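Local atomic coordinates of diaminopimelate decarboxylase (Helicobacter pylori, PDB entry 2QGH), a protein that catalyses the pyridoxal-phosphate-dependent decarboxylation of meso-diaminopimelate to L-lysine, the last step of bacterial lysine biosynthesis. Residues L65-L71 against E91-K97; L74-A78 against K97-K101; E81-V87 against R104-G109; V285-L291 against K374-Y378. All blocks are in the same frame, centred on the assembly; numbering follows the deposited sequence.

Contact 1 of 4, residues L65-L71 against E91-K97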
loop_
_atom_site.group_PDB
_atom_site.type_symbol
_atom_site.label_atom_id
_atom_site.label_comp_id
_atom_site.label_asym_id
_atom_site.label_seq_id
_atom_site.Cartn_x
_atom_site.Cartn_y
_atom_site.Cartn_z
ATOM N N LEU A 65 12.188 -0.321 13.047
ATOM C CA LEU A 65 11.624 -1.496 12.376
ATOM C C LEU A 65 10.745 -1.198 11.168
ATOM O O LEU A 65 10.753 -1.945 10.190
ATOM C CB LEU A 65 10.857 -2.366 13.382
ATOM C CG LEU A 65 11.697 -3.354 14.211
ATOM C CD1 LEU A 65 12.782 -2.609 14.970
ATOM C CD2 LEU A 65 10.799 -4.127 15.177
ATOM N N LYS A 66 9.990 -0.111 11.238
ATOM C CA LYS A 66 9.132 0.286 10.132
ATOM C C LYS A 66 9.882 0.213 8.800
ATOM O O LYS A 66 9.280 -0.052 7.764
ATOM C CB LYS A 66 8.626 1.707 10.362
ATOM C CG LYS A 66 9.742 2.730 10.537
ATOM C CD LYS A 66 9.189 4.089 10.902
ATOM C CE LYS A 66 8.477 4.039 12.249
ATOM N NZ LYS A 66 9.406 3.663 13.352
ATOM N N ALA A 67 11.194 0.444 8.815
ATOM C CA ALA A 67 11.976 0.383 7.576
ATOM C C ALA A 67 11.929 -1.029 6.999
ATOM O O ALA A 67 11.633 -1.224 5.818
ATOM C CB ALA A 67 13.421 0.793 7.834
ATOM N N ASN A 68 12.225 -2.010 7.849
ATOM C CA ASN A 68 12.213 -3.416 7.470
ATOM C C ASN A 68 12.255 -4.224 8.761
ATOM O O ASN A 68 13.220 -4.143 9.514
ATOM C CB ASN A 68 13.426 -3.763 6.604
ATOM C CG ASN A 68 13.239 -5.064 5.848
ATOM O OD1 ASN A 68 12.785 -6.051 6.412
ATOM N ND2 ASN A 68 13.586 -5.068 4.569
ATOM N N SER A 69 11.202 -4.996 9.005
ATOM C CA SER A 69 11.076 -5.792 10.222
ATOM C C SER A 69 11.308 -7.285 10.048
ATOM O O SER A 69 10.964 -8.064 10.944
ATOM C CB SER A 69 9.684 -5.601 10.826
ATOM O OG SER A 69 9.468 -4.254 11.178
ATOM N N ASN A 70 11.875 -7.697 8.916
ATOM C CA ASN A 70 12.112 -9.118 8.705
ATOM C C ASN A 70 12.881 -9.719 9.898
ATOM O O ASN A 70 13.909 -9.192 10.340
ATOM C CB ASN A 70 12.849 -9.347 7.380
ATOM C CG ASN A 70 13.195 -10.810 7.146
ATOM O OD1 ASN A 70 14.212 -11.306 7.639
ATOM N ND2 ASN A 70 12.345 -11.510 6.402
ATOM N N LEU A 71 12.335 -10.810 10.431
ATOM C CA LEU A 71 12.898 -11.515 11.573
ATOM C C LEU A 71 14.392 -11.792 11.479
ATOM O O LEU A 71 15.113 -11.638 12.456
ATOM C CB LEU A 71 12.152 -12.833 11.775
ATOM C CG LEU A 71 11.059 -12.886 12.842
ATOM C CD1 LEU A 71 10.286 -11.585 12.877
ATOM C CD2 LEU A 71 10.145 -14.060 12.555
ATOM N N GLU A 91 5.530 -4.685 16.309
ATOM C CA GLU A 91 6.960 -4.478 16.109
ATOM C C GLU A 91 7.756 -4.821 17.371
ATOM O O GLU A 91 8.881 -5.315 17.291
ATOM C CB GLU A 91 7.252 -3.027 15.687
ATOM C CG GLU A 91 6.682 -2.638 14.343
ATOM C CD GLU A 91 7.201 -1.293 13.846
ATOM O OE1 GLU A 91 7.661 -0.489 14.683
ATOM O OE2 GLU A 91 7.139 -1.031 12.625
ATOM N N ILE A 92 7.179 -4.547 18.535
ATOM C CA ILE A 92 7.847 -4.856 19.782
ATOM C C ILE A 92 7.987 -6.377 19.880
ATOM O O ILE A 92 9.055 -6.895 20.242
ATOM C CB ILE A 92 7.050 -4.322 20.998
ATOM C CG1 ILE A 92 6.973 -2.796 20.935
ATOM C CG2 ILE A 92 7.704 -4.769 22.299
ATOM C CD1 ILE A 92 6.294 -2.165 22.131
ATOM N N GLN A 93 6.916 -7.095 19.540
ATOM C CA GLN A 93 6.957 -8.548 19.596
ATOM C C GLN A 93 7.982 -9.104 18.626
ATOM O O GLN A 93 8.704 -10.037 18.967
ATOM C CB GLN A 93 5.571 -9.153 19.327
ATOM C CG GLN A 93 4.546 -8.810 20.414
ATOM C CD GLN A 93 3.322 -9.721 20.399
ATOM O OE1 GLN A 93 2.396 -9.553 21.209
ATOM N NE2 GLN A 93 3.317 -10.699 19.495
ATOM N N ARG A 94 8.052 -8.539 17.420
ATOM C CA ARG A 94 9.035 -8.991 16.428
ATOM C C ARG A 94 10.448 -8.831 16.990
ATOM O O ARG A 94 11.243 -9.770 16.976
ATOM C CB ARG A 94 8.952 -8.162 15.147
ATOM C CG ARG A 94 7.778 -8.458 14.225
ATOM C CD ARG A 94 7.827 -7.501 13.046
ATOM N NE ARG A 94 7.042 -7.944 11.896
ATOM C CZ ARG A 94 7.423 -8.884 11.039
ATOM N NH1 ARG A 94 8.587 -9.488 11.193
ATOM N NH2 ARG A 94 6.638 -9.218 10.021
ATOM N N ALA A 95 10.742 -7.623 17.470
ATOM C CA ALA A 95 12.045 -7.293 18.030
ATOM C C ALA A 95 12.472 -8.252 19.132
ATOM O O ALA A 95 13.596 -8.760 19.116
ATOM C CB ALA A 95 12.038 -5.862 18.564
ATOM N N LEU A 96 11.577 -8.488 20.088
ATOM C CA LEU A 96 11.864 -9.389 21.204
ATOM C C LEU A 96 12.105 -10.806 20.716
ATOM O O LEU A 96 12.984 -11.502 21.210
ATOM C CB LEU A 96 10.705 -9.389 22.204
ATOM C CG LEU A 96 10.548 -8.133 23.066
ATOM C CD1 LEU A 96 9.288 -8.244 23.913
ATOM C CD2 LEU A 96 11.772 -7.959 23.941
ATOM N N LYS A 97 11.314 -11.222 19.741
ATOM C CA LYS A 97 11.412 -12.560 19.171
ATOM C C LYS A 97 12.715 -12.730 18.389
ATOM O O LYS A 97 13.215 -13.840 18.249
ATOM C CB LYS A 97 10.206 -12.810 18.255
ATOM C CG LYS A 97 10.093 -14.222 17.688
ATOM C CD LYS A 97 8.855 -14.337 16.788
ATOM C CE LYS A 97 8.728 -15.719 16.157
ATOM N NZ LYS A 97 8.376 -16.775 17.154
HETATM O O HOH W 1 9.332 1.201 13.933
HETATM O O HOH W 2 6.967 -3.193 10.933
#

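Contact 2 of 4, residues L74-A78 against K97-K101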
loop_
_atom_site.group_PDB
_atom_site.type_symbol
_atom_site.label_atom_id
_atom_site.label_comp_id
_atom_site.label_asym_id
_atom_site.label_seq_id
_atom_site.Cartn_x
_atom_site.Cartn_y
_atom_site.Cartn_z
ATOM N N LEU A 74 16.419 -8.511 11.797
ATOM C CA LEU A 74 16.348 -8.026 13.169
ATOM C C LEU A 74 17.277 -8.868 14.050
ATOM O O LEU A 74 17.890 -8.362 14.993
ATOM C CB LEU A 74 14.913 -8.104 13.708
ATOM C CG LEU A 74 13.849 -7.164 13.117
ATOM C CD1 LEU A 74 12.524 -7.399 13.811
ATOM C CD2 LEU A 74 14.266 -5.721 13.293
ATOM N N SER A 75 17.381 -10.154 13.735
ATOM C CA SER A 75 18.238 -11.053 14.496
ATOM C C SER A 75 19.705 -10.683 14.281
ATOM O O SER A 75 20.512 -10.717 15.206
ATOM C CB SER A 75 17.999 -12.496 14.062
ATOM O OG SER A 75 18.714 -13.393 14.889
ATOM N N LEU A 76 20.048 -10.346 13.045
ATOM C CA LEU A 76 21.404 -9.940 12.723
ATOM C C LEU A 76 21.722 -8.678 13.525
ATOM O O LEU A 76 22.801 -8.545 14.106
ATOM C CB LEU A 76 21.532 -9.652 11.224
ATOM C CG LEU A 76 22.726 -8.774 10.826
ATOM C CD1 LEU A 76 24.039 -9.443 11.248
ATOM C CD2 LEU A 76 22.710 -8.537 9.330
ATOM N N LEU A 77 20.778 -7.747 13.568
ATOM C CA LEU A 77 21.012 -6.519 14.310
ATOM C C LEU A 77 21.116 -6.796 15.798
ATOM O O LEU A 77 21.880 -6.142 16.499
ATOM C CB LEU A 77 19.902 -5.515 14.025
ATOM C CG LEU A 77 19.967 -4.923 12.612
ATOM C CD1 LEU A 77 18.643 -4.259 12.260
ATOM C CD2 LEU A 77 21.118 -3.926 12.530
ATOM N N ALA A 78 20.366 -7.781 16.281
ATOM C CA ALA A 78 20.394 -8.124 17.696
ATOM C C ALA A 78 21.759 -8.666 18.120
ATOM O O ALA A 78 22.234 -8.387 19.220
ATOM C CB ALA A 78 19.315 -9.147 18.003
ATOM N N LYS A 97 11.314 -11.222 19.741
ATOM C CA LYS A 97 11.412 -12.560 19.171
ATOM C C LYS A 97 12.715 -12.730 18.389
ATOM O O LYS A 97 13.215 -13.840 18.249
ATOM C CB LYS A 97 10.206 -12.810 18.255
ATOM C CG LYS A 97 10.093 -14.222 17.688
ATOM C CD LYS A 97 8.855 -14.337 16.788
ATOM C CE LYS A 97 8.728 -15.719 16.157
ATOM N NZ LYS A 97 8.376 -16.775 17.154
ATOM N N ALA A 98 13.267 -11.632 17.882
ATOM C CA ALA A 98 14.505 -11.706 17.117
ATOM C C ALA A 98 15.726 -11.628 18.014
ATOM O O ALA A 98 16.849 -11.774 17.539
ATOM C CB ALA A 98 14.552 -10.606 16.077
ATOM N N GLY A 99 15.512 -11.384 19.305
ATOM C CA GLY A 99 16.626 -11.328 20.237
ATOM C C GLY A 99 17.056 -9.961 20.739
ATOM O O GLY A 99 18.079 -9.838 21.423
ATOM N N ILE A 100 16.298 -8.924 20.406
ATOM C CA ILE A 100 16.650 -7.589 20.855
ATOM C C ILE A 100 16.279 -7.473 22.328
ATOM O O ILE A 100 15.228 -7.948 22.744
ATOM C CB ILE A 100 15.944 -6.526 19.982
ATOM C CG1 ILE A 100 16.613 -6.510 18.600
ATOM C CG2 ILE A 100 16.024 -5.146 20.631
ATOM C CD1 ILE A 100 15.944 -5.644 17.588
ATOM N N LYS A 101 17.165 -6.885 23.129
ATOM C CA LYS A 101 16.900 -6.749 24.560
ATOM C C LYS A 101 15.772 -5.764 24.814
ATOM O O LYS A 101 15.725 -4.685 24.217
ATOM C CB LYS A 101 18.150 -6.275 25.316
ATOM C CG LYS A 101 19.372 -7.156 25.159
ATOM C CD LYS A 101 19.143 -8.570 25.670
ATOM C CE LYS A 101 20.433 -9.381 25.565
ATOM N NZ LYS A 101 20.285 -10.783 26.054
HETATM O O HOH W 3 20.337 -8.301 21.549
#

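Contact 3 of 4, residues E81-V87 against R104-G109. With PLP (pyridoxal-5'-phosphate), chain B.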
loop_
_atom_site.group_PDB
_atom_site.type_symbol
_atom_site.label_atom_id
_atom_site.label_comp_id
_atom_site.label_asym_id
_atom_site.label_seq_id
_atom_site.Cartn_x
_atom_site.Cartn_y
_atom_site.Cartn_z
ATOM N N GLU A 81 23.991 -6.285 19.174
ATOM C CA GLU A 81 23.459 -5.600 20.348
ATOM C C GLU A 81 22.702 -4.337 20.001
ATOM O O GLU A 81 22.764 -3.341 20.718
ATOM C CB GLU A 81 24.577 -5.269 21.338
ATOM C CG GLU A 81 25.210 -6.482 21.991
ATOM C CD GLU A 81 25.961 -6.109 23.249
ATOM O OE1 GLU A 81 26.835 -5.213 23.170
ATOM O OE2 GLU A 81 25.675 -6.706 24.315
ATOM N N SER A 82 21.973 -4.388 18.898
ATOM C CA SER A 82 21.198 -3.248 18.453
ATOM C C SER A 82 19.943 -3.057 19.288
ATOM O O SER A 82 19.485 -3.976 19.965
ATOM C CB SER A 82 20.794 -3.421 16.994
ATOM O OG SER A 82 19.902 -2.394 16.612
ATOM N N GLY A 83 19.402 -1.846 19.231
ATOM C CA GLY A 83 18.183 -1.535 19.945
ATOM C C GLY A 83 17.070 -1.565 18.923
ATOM O O GLY A 83 17.295 -1.971 17.786
ATOM N N ALA A 84 15.876 -1.136 19.307
ATOM C CA ALA A 84 14.756 -1.133 18.371
ATOM C C ALA A 84 13.774 0.001 18.615
ATOM O O ALA A 84 13.347 0.230 19.740
ATOM C CB ALA A 84 14.021 -2.470 18.436
ATOM N N ASP A 85 13.442 0.729 17.558
ATOM C CA ASP A 85 12.460 1.806 17.658
ATOM C C ASP A 85 11.194 1.193 17.072
ATOM O O ASP A 85 11.135 0.891 15.881
ATOM C CB ASP A 85 12.894 3.023 16.845
ATOM C CG ASP A 85 11.743 3.966 16.548
ATOM O OD1 ASP A 85 10.979 4.300 17.481
ATOM O OD2 ASP A 85 11.609 4.383 15.374
ATOM N N CYS A 86 10.202 0.985 17.929
ATOM C CA CYS A 86 8.946 0.363 17.531
ATOM C C CYS A 86 7.773 1.331 17.554
ATOM O O CYS A 86 7.787 2.318 18.296
ATOM C CB CYS A 86 8.667 -0.822 18.452
ATOM S SG CYS A 86 10.023 -2.034 18.462
ATOM N N VAL A 87 6.756 1.050 16.742
ATOM C CA VAL A 87 5.582 1.915 16.694
ATOM C C VAL A 87 4.295 1.120 16.908
ATOM O O VAL A 87 3.194 1.649 16.762
ATOM C CB VAL A 87 5.526 2.710 15.344
ATOM C CG1 VAL A 87 5.197 1.765 14.163
ATOM C CG2 VAL A 87 4.520 3.843 15.449
ATOM N N ARG A 104 16.375 -2.085 25.324
ATOM C CA ARG A 104 16.910 -1.333 24.195
ATOM C C ARG A 104 15.765 -1.047 23.220
ATOM O O ARG A 104 15.988 -0.644 22.078
ATOM C CB ARG A 104 18.009 -2.117 23.462
ATOM C CG ARG A 104 19.253 -2.403 24.283
ATOM C CD ARG A 104 20.490 -2.507 23.403
ATOM N NE ARG A 104 21.666 -2.858 24.197
ATOM C CZ ARG A 104 22.101 -4.098 24.404
ATOM N NH1 ARG A 104 21.470 -5.136 23.867
ATOM N NH2 ARG A 104 23.160 -4.304 25.170
ATOM N N ILE A 105 14.538 -1.266 23.683
ATOM C CA ILE A 105 13.344 -1.050 22.873
ATOM C C ILE A 105 12.607 0.221 23.267
ATOM O O ILE A 105 12.246 0.406 24.428
ATOM C CB ILE A 105 12.358 -2.246 23.005
ATOM C CG1 ILE A 105 12.933 -3.472 22.291
ATOM C CG2 ILE A 105 10.981 -1.889 22.408
ATOM C CD1 ILE A 105 12.106 -4.729 22.486
ATOM N N VAL A 106 12.387 1.098 22.298
ATOM C CA VAL A 106 11.660 2.330 22.559
ATOM C C VAL A 106 10.376 2.279 21.730
ATOM O O VAL A 106 10.379 1.836 20.584
ATOM C CB VAL A 106 12.514 3.575 22.215
ATOM C CG1 VAL A 106 13.718 3.626 23.131
ATOM C CG2 VAL A 106 12.965 3.531 20.771
ATOM N N PHE A 107 9.279 2.730 22.329
ATOM C CA PHE A 107 7.960 2.680 21.701
ATOM C C PHE A 107 7.377 4.064 21.418
ATOM O O PHE A 107 6.997 4.787 22.336
ATOM C CB PHE A 107 7.039 1.879 22.633
ATOM C CG PHE A 107 5.682 1.564 22.073
ATOM C CD1 PHE A 107 5.361 1.814 20.738
ATOM C CD2 PHE A 107 4.721 0.981 22.895
ATOM C CE1 PHE A 107 4.106 1.487 20.232
ATOM C CE2 PHE A 107 3.459 0.648 22.401
ATOM C CZ PHE A 107 3.151 0.904 21.059
ATOM N N SER A 108 7.328 4.425 20.139
ATOM C CA SER A 108 6.762 5.700 19.701
ATOM C C SER A 108 5.362 5.428 19.165
ATOM O O SER A 108 4.928 4.281 19.114
ATOM C CB SER A 108 7.616 6.321 18.592
ATOM O OG SER A 108 8.704 7.060 19.130
ATOM N N GLY A 109 4.656 6.477 18.766
ATOM C CA GLY A 109 3.323 6.281 18.236
ATOM C C GLY A 109 2.289 7.239 18.786
ATOM O O GLY A 109 2.105 7.364 20.004
HETATM N N1 PLP B . 12.041 7.366 14.398
HETATM C C2 PLP B . 10.719 7.838 14.265
HETATM C C2A PLP B . 9.955 8.282 15.450
HETATM C C3 PLP B . 10.127 7.847 12.939
HETATM O O3 PLP B . 8.830 8.282 12.750
HETATM C C4 PLP B . 10.857 7.411 11.833
HETATM C C4A PLP B . 10.244 7.719 10.512
HETATM C C5 PLP B . 12.166 6.930 11.978
HETATM C C6 PLP B . 12.781 6.935 13.288
HETATM C C5A PLP B . 12.951 6.223 10.958
HETATM O O4P PLP B . 13.530 7.170 10.091
HETATM P P PLP B . 14.353 6.764 8.950
HETATM O O1P PLP B . 14.005 5.449 8.186
HETATM O O2P PLP B . 15.813 6.664 9.577
HETATM O O3P PLP B . 14.235 7.940 7.905
HETATM O O HOH W 4 19.284 -5.777 21.896
HETATM O O HOH W 5 10.947 6.039 19.591
#

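Contact 4 of 4, residues V285-L291 against K374-Y378. With LYS (lysine), chain C; PLP (pyridoxal-5'-phosphate), chain B.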
loop_
_atom_site.group_PDB
_atom_site.type_symbol
_atom_site.label_atom_id
_atom_site.label_comp_id
_atom_site.label_asym_id
_atom_site.label_seq_id
_atom_site.Cartn_x
_atom_site.Cartn_y
_atom_site.Cartn_z
ATOM N N VAL A 285 19.079 -0.125 6.287
ATOM C CA VAL A 285 18.715 -1.201 5.373
ATOM C C VAL A 285 18.479 -0.889 3.901
ATOM O O VAL A 285 18.523 -1.796 3.072
ATOM C CB VAL A 285 17.445 -1.941 5.880
ATOM C CG1 VAL A 285 17.723 -2.619 7.194
ATOM C CG2 VAL A 285 16.293 -0.954 6.033
ATOM N N ALA A 286 18.215 0.365 3.563
ATOM C CA ALA A 286 17.949 0.706 2.172
ATOM C C ALA A 286 18.851 -0.013 1.156
ATOM O O ALA A 286 18.401 -0.915 0.441
ATOM C CB ALA A 286 18.042 2.211 1.975
ATOM N N GLU A 287 20.121 0.377 1.109
ATOM C CA GLU A 287 21.074 -0.180 0.159
ATOM C C GLU A 287 21.218 -1.705 0.108
ATOM O O GLU A 287 21.403 -2.267 -0.975
ATOM C CB GLU A 287 22.454 0.464 0.375
ATOM C CG GLU A 287 23.573 -0.160 -0.465
ATOM C CD GLU A 287 24.940 0.503 -0.260
ATOM O OE1 GLU A 287 25.329 0.728 0.909
ATOM O OE2 GLU A 287 25.630 0.784 -1.271
ATOM N N SER A 288 21.124 -2.376 1.252
ATOM C CA SER A 288 21.291 -3.833 1.297
ATOM C C SER A 288 20.220 -4.636 0.570
ATOM O O SER A 288 20.414 -5.814 0.272
ATOM C CB SER A 288 21.347 -4.322 2.750
ATOM O OG SER A 288 20.045 -4.502 3.291
ATOM N N GLY A 289 19.086 -4.007 0.299
ATOM C CA GLY A 289 18.006 -4.716 -0.359
ATOM C C GLY A 289 17.748 -4.328 -1.798
ATOM O O GLY A 289 17.791 -3.155 -2.165
ATOM N N GLU A 290 17.486 -5.337 -2.619
ATOM C CA GLU A 290 17.197 -5.111 -4.020
ATOM C C GLU A 290 16.043 -5.972 -4.506
ATOM O O GLU A 290 15.865 -7.107 -4.063
ATOM C CB GLU A 290 18.451 -5.349 -4.855
ATOM C CG GLU A 290 19.450 -4.227 -4.661
ATOM C CD GLU A 290 20.637 -4.304 -5.588
ATOM O OE1 GLU A 290 21.312 -3.263 -5.763
ATOM O OE2 GLU A 290 20.898 -5.401 -6.131
ATOM N N LEU A 291 15.246 -5.401 -5.399
ATOM C CA LEU A 291 14.097 -6.088 -5.963
ATOM C C LEU A 291 14.441 -6.669 -7.339
ATOM O O LEU A 291 14.495 -5.954 -8.345
ATOM C CB LEU A 291 12.915 -5.117 -6.065
ATOM C CG LEU A 291 11.573 -5.625 -6.594
ATOM C CD1 LEU A 291 11.234 -6.990 -6.006
ATOM C CD2 LEU A 291 10.504 -4.603 -6.251
ATOM N N LYS A 374 18.301 -0.122 -3.881
ATOM C CA LYS A 374 18.009 0.512 -2.594
ATOM C C LYS A 374 16.552 0.419 -2.158
ATOM O O LYS A 374 15.958 1.416 -1.730
ATOM C CB LYS A 374 18.427 1.989 -2.631
ATOM C CG LYS A 374 19.854 2.221 -3.079
ATOM C CD LYS A 374 20.221 3.688 -2.995
ATOM C CE LYS A 374 21.583 3.950 -3.632
ATOM N NZ LYS A 374 22.632 3.117 -3.004
ATOM N N VAL A 375 15.994 -0.785 -2.251
ATOM C CA VAL A 375 14.608 -1.043 -1.879
ATOM C C VAL A 375 14.510 -1.810 -0.562
ATOM O O VAL A 375 13.477 -2.418 -0.269
ATOM C CB VAL A 375 13.886 -1.867 -2.963
ATOM C CG1 VAL A 375 13.902 -1.125 -4.273
ATOM C CG2 VAL A 375 14.554 -3.224 -3.107
ATOM N N GLY A 376 15.587 -1.779 0.224
ATOM C CA GLY A 376 15.603 -2.478 1.498
ATOM C C GLY A 376 14.816 -1.781 2.596
ATOM O O GLY A 376 14.490 -2.376 3.623
ATOM N N ALA A 377 14.493 -0.512 2.382
ATOM C CA ALA A 377 13.742 0.237 3.378
ATOM C C ALA A 377 12.401 0.643 2.812
ATOM O O ALA A 377 12.319 1.138 1.690
ATOM C CB ALA A 377 14.515 1.469 3.795
ATOM N N TYR A 378 11.347 0.426 3.594
ATOM C CA TYR A 378 9.999 0.780 3.178
ATOM C C TYR A 378 9.682 0.152 1.840
ATOM O O TYR A 378 8.935 0.702 1.033
ATOM C CB TYR A 378 9.856 2.301 3.121
ATOM C CG TYR A 378 10.259 2.948 4.428
ATOM C CD1 TYR A 378 9.511 2.740 5.588
ATOM C CD2 TYR A 378 11.424 3.712 4.524
ATOM C CE1 TYR A 378 9.918 3.272 6.819
ATOM C CE2 TYR A 378 11.840 4.252 5.747
ATOM C CZ TYR A 378 11.085 4.026 6.890
ATOM O OH TYR A 378 11.493 4.536 8.103
HETATM N N LYS C . 7.448 5.172 4.327
HETATM C CA LYS C . 8.294 6.363 4.006
HETATM C C LYS C . 9.153 6.091 2.771
HETATM O O LYS C . 8.872 5.083 2.093
HETATM C CB LYS C . 9.184 6.713 5.213
HETATM C CG LYS C . 8.391 7.172 6.429
HETATM C CD LYS C . 9.216 7.165 7.702
HETATM C CE LYS C . 8.366 7.654 8.874
HETATM N NZ LYS C . 9.019 7.531 10.221
HETATM O OXT LYS C . 10.087 6.875 2.494
HETATM N N1 PLP B . 12.041 7.366 14.398
HETATM C C2 PLP B . 10.719 7.838 14.265
HETATM C C2A PLP B . 9.955 8.282 15.450
HETATM C C3 PLP B . 10.127 7.847 12.939
HETATM O O3 PLP B . 8.830 8.282 12.750
HETATM C C4 PLP B . 10.857 7.411 11.833
HETATM C C4A PLP B . 10.244 7.719 10.512
HETATM C C5 PLP B . 12.166 6.930 11.978
HETATM C C6 PLP B . 12.781 6.935 13.288
HETATM C C5A PLP B . 12.951 6.223 10.958
HETATM O O4P PLP B . 13.530 7.170 10.091
HETATM P P PLP B . 14.353 6.764 8.950
HETATM O O1P PLP B . 14.005 5.449 8.186
HETATM O O2P PLP B . 15.813 6.664 9.577
HETATM O O3P PLP B . 14.235 7.940 7.905
HETATM O O HOH W 6 20.996 -1.606 -3.353
#

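Contact 1 of 4, residues L65-L71 against E91-K97
Leu65 and Glu91 run alongside each other in opposite senses, the Glu91 carboxylate carbon CD beside Leu65 CB, where the loop leaving strand 59-64 meets helix 89-97 beside the cofactor pocket of the alpha/beta (TIM-type) barrel. The apolar part belongs to one branch of Leu65: its CD2 rests 3.7 Å from Glu91 CB and 4.0 Å from Ala95 CB.

The polar part runs through water. Glu91 sets CG beside its own backbone N (chi1 -65°), and the extended chain lays the carboxylate along Lys66 N. Its OE2 is 3.3 Å from Lys66 N, but the angle is too poor for a hydrogen bond. One water accepts from both Lys66 N and Lys66 NZ and donates to Glu91 OE1, which also receives Val87 N. A second water joins Ser69 OG (2.7 Å) to Glu91 OE2. The Lys66 chain, bent at its last two torsions, also brings NZ into a salt bridge with Asp85.

Around Arg94 the contact is van der Waals packing. Ser69 CB lies over one face of the guanidinium, 3.5 Å from Arg94 CD, while Leu71 CD1 comes obliquely to Arg94 NH1 (3.2 Å), crosswise to the arginine chain. Glu418 of the second subunit salt-bridges Arg94 NH1 and accepts from Leu71 N. Ser69 O, although only 2.8 Å from Arg94 NH1, is poorly angled and not hydrogen-bonded to it.

Contact 2 of 4, residues L74-A78 against K97-K101
Ile100 holds CG1 beside its own backbone N (chi1 -72°), which turns that branch to Ala78, with Ile100 CG1 3.8 Å from Ala78 CB; the extended second torsion carries CD1 on toward Ala84 of the neighbouring strand. In Ser75, OG lies anti to the backbone N and beside the carbonyl carbon (chi1 -174°), which leaves it 3.6 Å from Ala98 O.

Small residues let the backbones close in. Ala98 points its methyl at helix 71-79 and meets Leu74 CB at 3.5 Å, closer than methyl and methylene carbons normally come. The Ala98 carbonyl lies over the same helix surface, where Ser75 CA offers it a C-H...O contact of 3.4 Å, with an angle of 149° at the hydrogen. Ala78 CB fits against the turn that follows, 3.6 Å from Gly99 C.

That turn is a Schellman motif: Gly99, with positive phi, ends helix 89-97. A water at this edge donates to Ala78 O (3.0 Å) and to Gly99 O (2.7 Å). Leu422 of the second subunit packs on Ser75, while Leu74 is backed by Tyr63 of strand 59-64 and by Leu65. The arrangement joins two successive outer helices of an alpha/beta barrel, the flank of one lying against the C-terminal end of the next.

Contact 3 of 4, residues E81-V87 against R104-G109
Ala84 and Arg104 open a ladder of four backbone hydrogen bonds. Ala84 N donates to Arg104 O (2.8 Å), Val106 N to Ala84 O, Cys86 N to Val106 O, and Ser108 N to Cys86 O. The alternate amides and carbonyls point away from this pair, within the sheet, to the next strands: Gly83 pairs with Ile61, Asp85 with Tyr63, Ile105 with Leu126 and Phe107 with Phe127. The parallel strands 83-86 and 105-107, neighbours in the eight-stranded barrel, form a beta-alpha-beta unit with helix 89-97. Ala84, Cys86, Ile105 and Phe107 turn their side chains to that helix side, where the Phe107 ring edge meets Cys86 O and Val87 C.

Asp85 and Val106 point to the barrel interior. Asp85 OD2 comes within 3.2 Å of pyridoxal phosphate N1 and is salt-bridged to Lys66; Asp85 OD1 takes a water (2.7 Å) that also accepts from Ser108 OG, itself a partner of Asn129.

At the other end, Glu81 O sits over one face of the Arg104 guanidinium. The salt bridge from Arg104 NH2 to Glu81 OE2 is long (3.6 Å), with carboxylate and guanidinium planes 58° apart. A water in the guanidinium plane accepts from Arg104 NH1 and donates to Ser82 O.

Contact 4 of 4, residues V285-L291 against K374-Y378
Val285 and Ala377 form the apolar centre, Val285 CG2 lying 3.7 Å from Ala377 CB. The methyl of Ala286 adds to it, with its CB 4.0 Å from Ala377 CB. Farther along, Val375 directs CG2 at the start of strand 289-299, 3.9 Å from Leu291 CB. Between these patches Gly289 and Gly376 bring the two backbones face to face.

Two backbone bonds hold this closeness. Gly376 N reaches a lone pair of Ala286 O (3.0 Å), an oxygen that also accepts Gly289 N to close a type I turn. Val375 N donates to Gly289 O at 3.0 Å, from above the carbonyl plane. At the outer edge a water donates to Glu287 O and Glu290 OE1 and accepts from Lys374 N, while Glu290 is salt-bridged to Arg329. Lys374 NZ and Glu287 OE2 stay 4.2 Å apart, too far for a salt bridge.

Past Ala377 the chain delivers Tyr378 to the ligands: Tyr378 OH donates to pyridoxal phosphate O1P (2.7 Å), at the ring edge, and CB of the bound lysine stands 3.5 Å above the ring, over its centre. The loop thus brings Tyr378 into the active site where barrel and beta domain meet, as in other fold type III decarboxylases.

Contacts 1, 2 and 3 interlock along the chain, their segments alternating within the barrel, whereas contact 4 follows in series and ties in the mixed beta sheet through strand 289-299. Contacts 1 and 2 have centres 8 Å apart and share Lys97 at the end of helix 89-97; both touch the second subunit. Contact 3, whose strands flank that helix in sequence, is centred 9 Å from contact 1. Contact 4 lies farther off, about 16 Å from contact 1 between centres, but Ala67 and Asn68 bond to its loop. Pyridoxal phosphate touches residues of contacts 1, 3 and 4, so its pocket is built from barrel strands, the loop after strand 59-64 and the loop after strand 369-372.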